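Long-range contacts in fucolectin-related protein (Streptococcus pneumoniae, PDB 2WMF), which hydrolyses host carbohydrate antigens, probably of the blood-group type, as a family 98 glycoside hydrolase linked to fucose utilization: residues 67-73 with 317-321; 223-229 with 373-378; 267-272 with 294-298; 429-435 with 466-472. One frame throughout, in Å; residues are numbered along the deposited sequence.

Contact 1 (67-73 with 317-321); sequences PEDVKPY and FRHAI
Val70 and Tyr73 meet Phe317 and Ile321 in the tightly packed part of this contact. Val70 CG1 lies 3.9 Å from Phe317 CD2. Tyr73 CB sits 3.8 Å from Phe317 CE2, and the Tyr73 ring crosses Ile321 at a slant. There Ile321 CG2, anti to the backbone N, comes to 3.5 Å from Tyr73 CE2. Val70 and Phe317 are buried, and both also touch Leu40 of strand 39-45. The segments belong to an (alpha/beta)8 barrel: 67-73 leads from helix 59-64 into the second barrel strand, 74-79, and 317-321 is part of helix 307-322, which follows the eighth. The looser side is partly exposed and polar. Here Arg318, extended from CG to NE, makes a side-on salt bridge with Asp69, with two hydrogen bonds. Arg318 NE is 2.9 Å from Asp69 OD2, and Arg318 NH2 is 3.0 Å from Asp69 OD1, each oxygen using its syn lone pair. The carboxylate and guanidinium planes are only 24° apart. Pro67 CB approaches the same Arg318 NH2 at 3.3 Å.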
loop_
_atom_site.group_PDB
_atom_site.type_symbol
_atom_site.label_atom_id
_atom_site.label_comp_id
_atom_site.label_asym_id
_atom_site.label_seq_id
_atom_site.Cartn_x
_atom_site.Cartn_y
_atom_site.Cartn_z
ATOM N N PRO A 67 -17.367 -4.688 -2.191
ATOM C CA PRO A 67 -18.035 -5.383 -3.293
ATOM C C PRO A 67 -18.018 -6.895 -3.142
ATOM O O PRO A 67 -17.110 -7.459 -2.534
ATOM C CB PRO A 67 -17.243 -4.956 -4.519
ATOM C CG PRO A 67 -16.588 -3.694 -4.134
ATOM C CD PRO A 67 -16.313 -3.769 -2.668
ATOM N N GLU A 68 -19.023 -7.550 -3.720
ATOM C CA GLU A 68 -19.158 -8.988 -3.519
ATOM C C GLU A 68 -17.956 -9.795 -4.005
ATOM O O GLU A 68 -17.590 -10.775 -3.370
ATOM C CB GLU A 68 -20.422 -9.487 -4.186
ATOM C CG GLU A 68 -21.683 -9.163 -3.410
ATOM C CD GLU A 68 -21.665 -9.511 -1.912
ATOM O OE1 GLU A 68 -21.458 -10.712 -1.534
ATOM O OE2 GLU A 68 -21.918 -8.569 -1.129
ATOM N N ASP A 69 -17.343 -9.383 -5.115
ATOM C CA ASP A 69 -16.145 -10.080 -5.630
ATOM C C ASP A 69 -14.907 -9.871 -4.767
ATOM O O ASP A 69 -13.954 -10.648 -4.853
ATOM C CB ASP A 69 -15.841 -9.675 -7.066
ATOM C CG ASP A 69 -15.570 -8.199 -7.221
ATOM O OD1 ASP A 69 -16.406 -7.386 -6.762
ATOM O OD2 ASP A 69 -14.528 -7.845 -7.815
ATOM N N VAL A 70 -14.938 -8.819 -3.936
ATOM C CA VAL A 70 -13.834 -8.450 -3.066
ATOM C C VAL A 70 -13.967 -9.088 -1.675
ATOM O O VAL A 70 -12.959 -9.370 -1.033
ATOM C CB VAL A 70 -13.680 -6.925 -3.009
ATOM C CG1 VAL A 70 -12.653 -6.464 -1.959
ATOM C CG2 VAL A 70 -13.315 -6.393 -4.395
ATOM N N LYS A 71 -15.204 -9.291 -1.215
ATOM C CA LYS A 71 -15.455 -9.869 0.097
ATOM C C LYS A 71 -14.640 -11.128 0.480
ATOM O O LYS A 71 -14.218 -11.251 1.615
ATOM C CB LYS A 71 -16.964 -10.097 0.311
ATOM C CG LYS A 71 -17.802 -8.854 0.662
ATOM C CD LYS A 71 -19.234 -9.258 1.029
ATOM C CE LYS A 71 -20.036 -8.150 1.696
ATOM N NZ LYS A 71 -20.484 -7.091 0.752
ATOM N N PRO A 72 -14.441 -12.084 -0.449
ATOM C CA PRO A 72 -13.625 -13.237 -0.069
ATOM C C PRO A 72 -12.177 -12.931 0.312
ATOM O O PRO A 72 -11.496 -13.805 0.844
ATOM C CB PRO A 72 -13.663 -14.147 -1.329
ATOM C CG PRO A 72 -14.871 -13.674 -2.129
ATOM C CD PRO A 72 -15.002 -12.206 -1.811
ATOM N N TYR A 73 -11.737 -11.693 0.004
ATOM C CA TYR A 73 -10.371 -11.221 0.170
ATOM C C TYR A 73 -10.307 -9.990 1.077
ATOM O O TYR A 73 -9.379 -9.211 0.975
ATOM C CB TYR A 73 -9.796 -10.889 -1.215
ATOM C CG TYR A 73 -9.912 -12.035 -2.185
ATOM C CD1 TYR A 73 -9.074 -13.130 -2.088
ATOM C CD2 TYR A 73 -10.887 -12.021 -3.158
ATOM C CE1 TYR A 73 -9.194 -14.193 -2.964
ATOM C CE2 TYR A 73 -11.042 -13.100 -4.030
ATOM C CZ TYR A 73 -10.177 -14.162 -3.937
ATOM O OH TYR A 73 -10.309 -15.263 -4.827
ATOM N N PHE A 317 -7.008 -3.111 -6.049
ATOM C CA PHE A 317 -7.141 -4.370 -5.320
ATOM C C PHE A 317 -7.750 -5.473 -6.221
ATOM O O PHE A 317 -7.304 -6.655 -6.159
ATOM C CB PHE A 317 -7.932 -4.216 -4.039
ATOM C CG PHE A 317 -7.837 -5.430 -3.143
ATOM C CD1 PHE A 317 -6.650 -5.763 -2.512
ATOM C CD2 PHE A 317 -8.930 -6.256 -2.984
ATOM C CE1 PHE A 317 -6.545 -6.876 -1.743
ATOM C CE2 PHE A 317 -8.832 -7.397 -2.188
ATOM C CZ PHE A 317 -7.634 -7.712 -1.581
ATOM N N ARG A 318 -8.723 -5.098 -7.061
ATOM C CA ARG A 318 -9.286 -6.025 -8.058
ATOM C C ARG A 318 -8.178 -6.519 -9.000
ATOM O O ARG A 318 -8.126 -7.713 -9.353
ATOM C CB ARG A 318 -10.452 -5.419 -8.832
ATOM C CG ARG A 318 -11.734 -5.338 -8.050
ATOM C CD ARG A 318 -12.861 -4.692 -8.839
ATOM N NE ARG A 318 -14.139 -4.989 -8.214
ATOM C CZ ARG A 318 -15.170 -4.178 -8.198
ATOM N NH1 ARG A 318 -15.110 -2.984 -8.764
ATOM N NH2 ARG A 318 -16.272 -4.556 -7.602
ATOM N N HIS A 319 -7.294 -5.618 -9.441
ATOM C CA HIS A 319 -6.135 -6.035 -10.230
ATOM C C HIS A 319 -5.344 -7.120 -9.501
ATOM O O HIS A 319 -4.941 -8.144 -10.115
ATOM C CB HIS A 319 -5.206 -4.861 -10.587
ATOM C CG HIS A 319 -4.035 -5.284 -11.409
ATOM N ND1 HIS A 319 -4.117 -5.546 -12.763
ATOM C CD2 HIS A 319 -2.746 -5.504 -11.058
ATOM C CE1 HIS A 319 -2.917 -5.877 -13.209
ATOM N NE2 HIS A 319 -2.083 -5.914 -12.192
ATOM N N ALA A 320 -5.112 -6.911 -8.212
ATOM C CA ALA A 320 -4.295 -7.816 -7.389
ATOM C C ALA A 320 -4.979 -9.187 -7.157
ATOM O O ALA A 320 -4.295 -10.209 -7.021
ATOM C CB ALA A 320 -3.940 -7.152 -6.048
ATOM N N ILE A 321 -6.315 -9.208 -7.132
ATOM C CA ILE A 321 -7.075 -10.475 -7.052
ATOM C C ILE A 321 -6.966 -11.225 -8.381
ATOM O O ILE A 321 -6.751 -12.443 -8.401
ATOM C CB ILE A 321 -8.568 -10.274 -6.708
ATOM C CG1 ILE A 321 -8.734 -9.609 -5.332
ATOM C CG2 ILE A 321 -9.335 -11.617 -6.749
ATOM C CD1 ILE A 321 -10.112 -8.972 -5.126
#

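Contact 2 (223-229 with 373-378); sequences DSIVSGF and ILPVIH
Ser224 chi1 is -71°, which sets OG beside its own backbone N and turns it to Leu374 O. Val376 has CG1 anti to its backbone N (chi1 166°), and this methyl reaches Ile225 CG1 at 3.7 Å. The contact packs helix 219-231, which follows the sixth strand of the (alpha/beta)8 barrel, against the edge strand 376-377 of a small three-stranded parallel sheet. It is buried throughout. Ser224 OG donates to Leu374 O at 2.6 Å, in the carbonyl plane, and OG is also hydrogen-bonded to Tyr353 OH. Ser224 O takes two donors from opposite faces of its plane: Gly228 N within the helix and Val376 N from the strand, the latter at 3.1 Å. Val376 N stands above that plane. Gly228 lets the strand come close, with its CA 3.5 Å from Val376 O in a CA-H...O contact. Ile373 CG2 packs on Ser224 CA. At the far end the Phe229 and His378 rings meet obliquely, with Phe229 CE1 3.9 Å from His378 CD2. His378 NE2 is hydrogen-bonded to Glu188 O. One water donates to Ile225 O at 2.9 Å and to Val376 O at 2.7 Å.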
loop_
_atom_site.group_PDB
_atom_site.type_symbol
_atom_site.label_atom_id
_atom_site.label_comp_id
_atom_site.label_asym_id
_atom_site.label_seq_id
_atom_site.Cartn_x
_atom_site.Cartn_y
_atom_site.Cartn_z
ATOM N N ASP A 223 10.503 -0.315 2.757
ATOM C CA ASP A 223 10.082 -1.322 1.772
ATOM C C ASP A 223 11.134 -2.428 1.639
ATOM O O ASP A 223 10.782 -3.620 1.512
ATOM C CB ASP A 223 9.827 -0.710 0.424
ATOM C CG ASP A 223 8.463 -0.014 0.301
ATOM O OD1 ASP A 223 7.625 -0.138 1.193
ATOM O OD2 ASP A 223 8.223 0.627 -0.763
ATOM N N SER A 224 12.407 -2.056 1.598
ATOM C CA SER A 224 13.505 -3.021 1.402
ATOM C C SER A 224 13.600 -3.987 2.586
ATOM O O SER A 224 13.815 -5.223 2.427
ATOM C CB SER A 224 14.849 -2.314 1.190
ATOM O OG SER A 224 14.895 -1.679 -0.077
ATOM N N ILE A 225 13.530 -3.447 3.794
ATOM C CA ILE A 225 13.697 -4.239 5.011
ATOM C C ILE A 225 12.477 -5.123 5.257
ATOM O O ILE A 225 12.600 -6.301 5.606
ATOM C CB ILE A 225 13.926 -3.305 6.249
ATOM C CG1 ILE A 225 15.278 -2.636 6.161
ATOM C CG2 ILE A 225 13.816 -4.076 7.563
ATOM C CD1 ILE A 225 15.468 -1.522 7.240
ATOM N N VAL A 226 11.293 -4.545 5.118
ATOM C CA VAL A 226 10.059 -5.295 5.404
ATOM C C VAL A 226 9.883 -6.422 4.369
ATOM O O VAL A 226 9.605 -7.581 4.742
ATOM C CB VAL A 226 8.840 -4.393 5.581
ATOM C CG1 VAL A 226 7.515 -5.214 5.662
ATOM C CG2 VAL A 226 9.032 -3.434 6.829
ATOM N N SER A 227 10.024 -6.107 3.088
ATOM C CA SER A 227 9.947 -7.164 2.085
ATOM C C SER A 227 11.139 -8.144 2.284
ATOM O O SER A 227 11.011 -9.375 2.089
ATOM C CB SER A 227 9.860 -6.605 0.665
ATOM O OG SER A 227 11.075 -6.118 0.168
ATOM N N GLY A 228 12.269 -7.655 2.755
ATOM C CA GLY A 228 13.426 -8.510 3.073
ATOM C C GLY A 228 13.107 -9.537 4.169
ATOM O O GLY A 228 13.560 -10.693 4.098
ATOM N N PHE A 229 12.313 -9.149 5.165
ATOM C CA PHE A 229 11.856 -10.107 6.225
ATOM C C PHE A 229 11.059 -11.271 5.614
ATOM O O PHE A 229 11.233 -12.429 5.985
ATOM C CB PHE A 229 10.964 -9.409 7.257
ATOM C CG PHE A 229 11.667 -8.401 8.168
ATOM C CD1 PHE A 229 12.966 -8.565 8.600
ATOM C CD2 PHE A 229 10.947 -7.319 8.632
ATOM C CE1 PHE A 229 13.519 -7.658 9.485
ATOM C CE2 PHE A 229 11.488 -6.422 9.493
ATOM C CZ PHE A 229 12.765 -6.558 9.912
ATOM N N ILE A 373 12.278 -3.358 -5.923
ATOM C CA ILE A 373 12.712 -3.065 -4.532
ATOM C C ILE A 373 13.977 -3.919 -4.271
ATOM O O ILE A 373 13.945 -5.165 -4.387
ATOM C CB ILE A 373 11.630 -3.415 -3.491
ATOM C CG1 ILE A 373 10.475 -2.402 -3.571
ATOM C CG2 ILE A 373 12.212 -3.447 -2.087
ATOM C CD1 ILE A 373 9.174 -2.891 -2.891
ATOM N N LEU A 374 15.100 -3.271 -3.974
ATOM C CA LEU A 374 16.338 -3.991 -3.626
ATOM C C LEU A 374 16.183 -4.536 -2.176
ATOM O O LEU A 374 15.946 -3.765 -1.246
ATOM C CB LEU A 374 17.538 -3.055 -3.718
ATOM C CG LEU A 374 18.171 -2.869 -5.078
ATOM C CD1 LEU A 374 19.163 -1.698 -5.084
ATOM C CD2 LEU A 374 18.913 -4.191 -5.463
ATOM N N PRO A 375 16.193 -5.862 -1.983
ATOM C CA PRO A 375 16.037 -6.380 -0.615
ATOM C C PRO A 375 17.183 -5.988 0.322
ATOM O O PRO A 375 18.380 -6.016 -0.075
ATOM C CB PRO A 375 16.015 -7.910 -0.825
ATOM C CG PRO A 375 15.629 -8.105 -2.264
ATOM C CD PRO A 375 16.327 -6.965 -2.959
ATOM N N VAL A 376 16.806 -5.602 1.544
ATOM C CA VAL A 376 17.732 -5.470 2.641
ATOM C C VAL A 376 17.501 -6.644 3.565
ATOM O O VAL A 376 16.363 -6.887 3.984
ATOM C CB VAL A 376 17.587 -4.114 3.399
ATOM C CG1 VAL A 376 18.339 -4.169 4.748
ATOM C CG2 VAL A 376 18.123 -2.999 2.565
ATOM N N ILE A 377 18.573 -7.395 3.817
ATOM C CA ILE A 377 18.499 -8.548 4.700
ATOM C C ILE A 377 19.057 -8.161 6.087
ATOM O O ILE A 377 20.128 -7.582 6.213
ATOM C CB ILE A 377 19.282 -9.759 4.125
ATOM C CG1 ILE A 377 18.903 -10.041 2.647
ATOM C CG2 ILE A 377 19.025 -11.038 5.017
ATOM C CD1 ILE A 377 17.396 -10.315 2.433
ATOM N N HIS A 378 18.323 -8.535 7.121
ATOM C CA HIS A 378 18.644 -8.158 8.502
ATOM C C HIS A 378 19.916 -8.865 8.993
ATOM O O HIS A 378 20.259 -9.987 8.543
ATOM C CB HIS A 378 17.449 -8.527 9.371
ATOM C CG HIS A 378 17.485 -7.930 10.740
ATOM N ND1 HIS A 378 18.115 -8.546 11.804
ATOM C CD2 HIS A 378 16.910 -6.803 11.225
ATOM C CE1 HIS A 378 17.946 -7.797 12.889
ATOM N NE2 HIS A 378 17.199 -6.737 12.564
HETATM O O HOH W 1 15.076 -7.559 6.271
#

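Contact 3 (267-272 with 294-298); sequences YASEPE and CAAYT
Cys294 SG sits over the centre of the Tyr267 ring, 3.6 Å from its centroid, a sulfur-aromatic contact. It joins two pieces of the (alpha/beta)8 barrel: the loop before helix 272-283, and the short helix 295-298, which follows the eighth strand and has Cys294 as its N-cap residue. Cys294 CB covers the same ring in a CH-pi contact, and Ala296 CB comes obliquely to Tyr267 CE1. The Tyr267 hydroxyl is hydrogen-bonded to Glu508. Tyr297, with CG anti to its backbone N (chi1 -179°), extends across the loop. Ala268 CA lies over the face of the Tyr297 ring, 3.7 Å from its centroid, a CH-pi contact. Ala268 O is over that ring too, nearer the rim. Glu272 crosses Tyr297 at about a right angle, with its carboxylate plane 55° from the ring plane. Glu272 OE1 forms a salt bridge with Lys488, and OE2 is hydrogen-bonded to Tyr519 and Thr486. Tyr297 OH donates instead to the backbone, 2.6 Å from Glu270 O and tilted 31° from the carbonyl plane.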
loop_
_atom_site.group_PDB
_atom_site.type_symbol
_atom_site.label_atom_id
_atom_site.label_comp_id
_atom_site.label_asym_id
_atom_site.label_seq_id
_atom_site.Cartn_x
_atom_site.Cartn_y
_atom_site.Cartn_z
ATOM N N TYR A 267 -5.488 15.469 4.713
ATOM C CA TYR A 267 -5.543 14.000 4.634
ATOM C C TYR A 267 -6.575 13.503 3.620
ATOM O O TYR A 267 -6.635 12.299 3.308
ATOM C CB TYR A 267 -5.718 13.336 5.999
ATOM C CG TYR A 267 -7.011 13.527 6.764
ATOM C CD1 TYR A 267 -8.260 13.261 6.194
ATOM C CD2 TYR A 267 -6.978 13.829 8.149
ATOM C CE1 TYR A 267 -9.443 13.390 6.954
ATOM C CE2 TYR A 267 -8.157 13.940 8.912
ATOM C CZ TYR A 267 -9.384 13.731 8.326
ATOM O OH TYR A 267 -10.532 13.794 9.109
ATOM N N ALA A 268 -7.385 14.438 3.088
ATOM C CA ALA A 268 -8.353 14.149 2.036
ATOM C C ALA A 268 -7.904 14.690 0.671
ATOM O O ALA A 268 -8.710 14.814 -0.264
ATOM C CB ALA A 268 -9.777 14.690 2.452
ATOM N N SER A 269 -6.588 14.937 0.551
ATOM C CA SER A 269 -6.031 15.566 -0.619
ATOM C C SER A 269 -4.941 14.787 -1.389
ATOM O O SER A 269 -4.517 15.204 -2.456
ATOM C CB SER A 269 -5.548 16.979 -0.279
ATOM O OG SER A 269 -6.634 17.803 0.153
ATOM N N GLU A 270 -4.502 13.641 -0.874
ATOM C CA GLU A 270 -3.583 12.796 -1.665
ATOM C C GLU A 270 -4.380 12.260 -2.876
ATOM O O GLU A 270 -5.454 11.657 -2.678
ATOM C CB GLU A 270 -3.056 11.626 -0.848
ATOM C CG GLU A 270 -2.151 10.729 -1.695
ATOM C CD GLU A 270 -1.382 9.638 -0.983
ATOM O OE1 GLU A 270 -1.218 9.699 0.240
ATOM O OE2 GLU A 270 -0.901 8.713 -1.737
ATOM N N PRO A 271 -3.890 12.478 -4.104
ATOM C CA PRO A 271 -4.650 12.006 -5.275
ATOM C C PRO A 271 -5.058 10.526 -5.158
ATOM O O PRO A 271 -4.276 9.666 -4.723
ATOM C CB PRO A 271 -3.696 12.254 -6.429
ATOM C CG PRO A 271 -2.907 13.415 -5.977
ATOM C CD PRO A 271 -2.673 13.203 -4.514
ATOM N N GLU A 272 -6.302 10.264 -5.536
ATOM C CA GLU A 272 -6.878 8.894 -5.462
ATOM C C GLU A 272 -6.011 7.859 -6.172
ATOM O O GLU A 272 -5.706 6.794 -5.626
ATOM C CB GLU A 272 -8.303 8.876 -6.031
ATOM C CG GLU A 272 -9.329 9.644 -5.160
ATOM C CD GLU A 272 -9.501 11.115 -5.415
ATOM O OE1 GLU A 272 -8.583 11.783 -6.001
ATOM O OE2 GLU A 272 -10.603 11.614 -5.019
ATOM N N CYS A 294 -6.226 8.125 5.947
ATOM C CA CYS A 294 -7.311 8.316 6.935
ATOM C C CYS A 294 -8.678 7.944 6.325
ATOM O O CYS A 294 -9.059 8.463 5.262
ATOM C CB CYS A 294 -7.365 9.779 7.332
ATOM S SG CYS A 294 -8.749 10.207 8.445
ATOM N N ALA A 295 -9.399 7.056 7.026
ATOM C CA ALA A 295 -10.618 6.391 6.555
ATOM C C ALA A 295 -11.745 7.321 6.193
ATOM O O ALA A 295 -12.593 6.970 5.383
ATOM C CB ALA A 295 -11.101 5.380 7.623
ATOM N N ALA A 296 -11.722 8.552 6.737
ATOM C CA ALA A 296 -12.697 9.539 6.301
ATOM C C ALA A 296 -12.577 9.852 4.828
ATOM O O ALA A 296 -13.589 10.218 4.183
ATOM C CB ALA A 296 -12.653 10.853 7.147
ATOM N N TYR A 297 -11.345 9.788 4.321
ATOM C CA TYR A 297 -11.072 9.921 2.905
ATOM C C TYR A 297 -10.979 8.589 2.172
ATOM O O TYR A 297 -11.533 8.432 1.103
ATOM C CB TYR A 297 -9.748 10.652 2.715
ATOM C CG TYR A 297 -9.334 10.887 1.271
ATOM C CD1 TYR A 297 -10.185 11.480 0.360
ATOM C CD2 TYR A 297 -8.038 10.556 0.830
ATOM C CE1 TYR A 297 -9.789 11.757 -0.913
ATOM C CE2 TYR A 297 -7.635 10.828 -0.448
ATOM C CZ TYR A 297 -8.491 11.412 -1.340
ATOM O OH TYR A 297 -8.102 11.709 -2.649
ATOM N N THR A 298 -10.267 7.656 2.774
ATOM C CA THR A 298 -9.880 6.403 2.091
ATOM C C THR A 298 -10.953 5.294 2.166
ATOM O O THR A 298 -10.788 4.272 1.492
ATOM C CB THR A 298 -8.518 5.849 2.607
ATOM O OG1 THR A 298 -8.550 5.667 4.024
ATOM C CG2 THR A 298 -7.353 6.800 2.294
#

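Contact 4 (429-435 with 466-472); sequences NSWYIYN and TYAVVKE
Trp431 and Val470 form one of the two hydrogen-bonded pairs of this antiparallel ladder. Strands 430-434 and 467-472, their directions 167° apart, are neighbours in a six-stranded antiparallel sheet of the C-terminal region. It packs on a second such sheet, where Ile433 and Ala468 touch Leu460, as in a beta sandwich. Trp431 N gives to Val470 O at 2.8 Å, and Val470 N returns to Trp431 O at 2.9 Å. Ile433 and Ala468, the other pair, repeat the exchange, each N giving to the other's O. Asn435 N reaches Thr466 O at 3.2 Å, a longer bond at one end. At the other end Glu472 N donates to Asn429 O. The backbone groups of Tyr432, Tyr434, Tyr467, Val469 and Lys471 bond to flanking strands 423-427 and 477-482. Several polar side-chain ends find partners elsewhere: Trp431 NE1 at Pro449 O, Tyr432 OH at His319 NE2, Tyr434 OH at Asn281 and Tyr366 N, Lys471 NZ at Asn323. Glu472 makes a salt bridge with Arg426 and a hydrogen bond with Thr452 OG1. On one face Val469 CG1 lies over the Tyr432 ring, 3.7 Å from its centroid. On the other face Ile433 CD1 packs on Val470 CG2 at 4.0 Å. Asn429 CG stands between backbone N and carbonyl carbon (chi1 61°), and Asn429 ND2 gives to Glu472 O at 2.8 Å from above the carbonyl plane.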
loop_
_atom_site.group_PDB
_atom_site.type_symbol
_atom_site.label_atom_id
_atom_site.label_comp_id
_atom_site.label_asym_id
_atom_site.label_seq_id
_atom_site.Cartn_x
_atom_site.Cartn_y
_atom_site.Cartn_z
ATOM N N ASN A 429 5.706 -11.009 -17.558
ATOM C CA ASN A 429 5.294 -10.596 -18.909
ATOM C C ASN A 429 4.538 -9.288 -18.930
ATOM O O ASN A 429 3.827 -9.016 -19.880
ATOM C CB ASN A 429 4.454 -11.693 -19.607
ATOM C CG ASN A 429 3.160 -12.031 -18.875
ATOM O OD1 ASN A 429 3.111 -12.075 -17.663
ATOM N ND2 ASN A 429 2.126 -12.330 -19.628
ATOM N N SER A 430 4.737 -8.463 -17.902
ATOM C CA SER A 430 4.062 -7.172 -17.825
ATOM C C SER A 430 5.012 -5.995 -17.519
ATOM O O SER A 430 6.086 -6.186 -16.924
ATOM C CB SER A 430 3.001 -7.176 -16.742
ATOM O OG SER A 430 2.040 -8.181 -16.934
ATOM N N TRP A 431 4.572 -4.802 -17.918
ATOM C CA TRP A 431 5.148 -3.554 -17.486
ATOM C C TRP A 431 4.191 -2.894 -16.503
ATOM O O TRP A 431 2.993 -2.772 -16.779
ATOM C CB TRP A 431 5.328 -2.585 -18.676
ATOM C CG TRP A 431 6.500 -2.862 -19.579
ATOM C CD1 TRP A 431 6.458 -3.277 -20.919
ATOM C CD2 TRP A 431 7.859 -2.632 -19.270
ATOM N NE1 TRP A 431 7.741 -3.345 -21.431
ATOM C CE2 TRP A 431 8.628 -2.920 -20.462
ATOM C CE3 TRP A 431 8.520 -2.174 -18.134
ATOM C CZ2 TRP A 431 9.994 -2.760 -20.513
ATOM C CZ3 TRP A 431 9.899 -2.004 -18.208
ATOM C CH2 TRP A 431 10.618 -2.326 -19.377
ATOM N N TYR A 432 4.747 -2.426 -15.383
ATOM C CA TYR A 432 4.039 -1.641 -14.362
ATOM C C TYR A 432 4.650 -0.213 -14.402
ATOM O O TYR A 432 5.867 -0.047 -14.271
ATOM C CB TYR A 432 4.182 -2.267 -12.961
ATOM C CG TYR A 432 3.257 -3.442 -12.814
ATOM C CD1 TYR A 432 2.001 -3.262 -12.254
ATOM C CD2 TYR A 432 3.561 -4.688 -13.368
ATOM C CE1 TYR A 432 1.063 -4.281 -12.217
ATOM C CE2 TYR A 432 2.618 -5.756 -13.337
ATOM C CZ TYR A 432 1.375 -5.560 -12.769
ATOM O OH TYR A 432 0.444 -6.588 -12.755
ATOM N N ILE A 433 3.796 0.791 -14.586
ATOM C CA ILE A 433 4.219 2.123 -14.993
ATOM C C ILE A 433 3.479 3.201 -14.186
ATOM O O ILE A 433 2.279 3.077 -13.931
ATOM C CB ILE A 433 3.867 2.352 -16.484
ATOM C CG1 ILE A 433 4.493 1.269 -17.366
ATOM C CG2 ILE A 433 4.234 3.740 -16.942
ATOM C CD1 ILE A 433 3.535 0.755 -18.397
ATOM N N TYR A 434 4.178 4.278 -13.849
ATOM C CA TYR A 434 3.527 5.501 -13.378
ATOM C C TYR A 434 4.382 6.748 -13.563
ATOM O O TYR A 434 5.588 6.691 -13.751
ATOM C CB TYR A 434 2.993 5.386 -11.954
ATOM C CG TYR A 434 3.911 5.024 -10.795
ATOM C CD1 TYR A 434 4.983 5.848 -10.421
ATOM C CD2 TYR A 434 3.684 3.860 -10.014
ATOM C CE1 TYR A 434 5.815 5.513 -9.357
ATOM C CE2 TYR A 434 4.481 3.550 -8.920
ATOM C CZ TYR A 434 5.543 4.374 -8.569
ATOM O OH TYR A 434 6.316 4.095 -7.465
ATOM N N ASN A 435 3.692 7.895 -13.460
ATOM C CA ASN A 435 4.344 9.187 -13.386
ATOM C C ASN A 435 4.745 9.375 -11.906
ATOM O O ASN A 435 3.890 9.256 -11.027
ATOM C CB ASN A 435 3.370 10.280 -13.839
ATOM C CG ASN A 435 3.965 11.692 -13.756
ATOM O OD1 ASN A 435 4.623 12.041 -12.765
ATOM N ND2 ASN A 435 3.789 12.481 -14.839
ATOM N N THR A 466 -1.070 9.275 -12.816
ATOM C CA THR A 466 -1.476 8.287 -13.821
ATOM C C THR A 466 -0.610 7.046 -13.653
ATOM O O THR A 466 0.615 7.159 -13.608
ATOM C CB THR A 466 -1.316 8.811 -15.296
ATOM O OG1 THR A 466 -2.016 10.045 -15.419
ATOM C CG2 THR A 466 -1.926 7.806 -16.294
ATOM N N TYR A 467 -1.261 5.876 -13.587
ATOM C CA TYR A 467 -0.571 4.612 -13.650
ATOM C C TYR A 467 -1.118 3.778 -14.827
ATOM O O TYR A 467 -2.226 4.019 -15.355
ATOM C CB TYR A 467 -0.565 3.862 -12.327
ATOM C CG TYR A 467 -1.877 3.181 -11.911
ATOM C CD1 TYR A 467 -2.250 1.945 -12.442
ATOM C CD2 TYR A 467 -2.760 3.778 -11.014
ATOM C CE1 TYR A 467 -3.439 1.301 -12.040
ATOM C CE2 TYR A 467 -3.942 3.137 -10.598
ATOM C CZ TYR A 467 -4.290 1.893 -11.116
ATOM O OH TYR A 467 -5.455 1.250 -10.687
ATOM N N ALA A 468 -0.282 2.811 -15.223
ATOM C CA ALA A 468 -0.617 1.894 -16.315
ATOM C C ALA A 468 -0.037 0.533 -16.032
ATOM O O ALA A 468 1.034 0.414 -15.381
ATOM C CB ALA A 468 -0.109 2.439 -17.670
ATOM N N VAL A 469 -0.734 -0.498 -16.536
ATOM C CA VAL A 469 -0.214 -1.847 -16.527
ATOM C C VAL A 469 -0.396 -2.389 -17.927
ATOM O O VAL A 469 -1.508 -2.345 -18.481
ATOM C CB VAL A 469 -0.924 -2.784 -15.515
ATOM C CG1 VAL A 469 -0.185 -4.167 -15.443
ATOM C CG2 VAL A 469 -1.017 -2.157 -14.119
ATOM N N VAL A 470 0.679 -2.913 -18.481
ATOM C CA VAL A 470 0.608 -3.505 -19.824
ATOM C C VAL A 470 1.036 -4.970 -19.730
ATOM O O VAL A 470 2.190 -5.269 -19.376
ATOM C CB VAL A 470 1.531 -2.750 -20.858
ATOM C CG1 VAL A 470 1.513 -3.455 -22.249
ATOM C CG2 VAL A 470 1.196 -1.245 -20.951
ATOM N N LYS A 471 0.105 -5.871 -20.022
ATOM C CA LYS A 471 0.394 -7.301 -20.028
ATOM C C LYS A 471 0.525 -7.829 -21.463
ATOM O O LYS A 471 -0.362 -7.599 -22.311
ATOM C CB LYS A 471 -0.720 -8.070 -19.309
ATOM C CG LYS A 471 -0.454 -9.572 -19.229
ATOM C CD LYS A 471 -1.507 -10.352 -18.418
ATOM C CE LYS A 471 -0.953 -10.737 -17.064
ATOM N NZ LYS A 471 -1.992 -11.506 -16.224
ATOM N N GLU A 472 1.622 -8.544 -21.715
ATOM C CA GLU A 472 1.840 -9.183 -23.011
ATOM C C GLU A 472 1.382 -10.631 -22.947
ATOM O O GLU A 472 2.036 -11.475 -22.332
ATOM C CB GLU A 472 3.307 -9.110 -23.400
ATOM C CG GLU A 472 3.859 -7.679 -23.443
ATOM C CD GLU A 472 5.235 -7.624 -24.122
ATOM O OE1 GLU A 472 5.259 -7.818 -25.353
ATOM O OE2 GLU A 472 6.279 -7.395 -23.456
#

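In the fold
From the N terminus, segment 67-73 comes first, and contact 1 closes a long loop onto 317-321, joining the entry to the second barrel strand with the helix after the eighth. Segment 223-229 opens contact 2 inside that loop, but its partner 373-378 lies beyond it, so contacts 1 and 2 cross. Contact 2 ties the barrel to the small parallel sheet. Contact 3 closes a short loop around helix 272-283 and strand 289-293, nested inside both. Contact 4 follows in series and closes a loop that holds strands 444-449 and 457-462 of the second antiparallel sheet. It touches contact 1: His319 NE2 and Tyr432 OH are 2.7 Å apart, a probable hydrogen bond between barrel and antiparallel sheet.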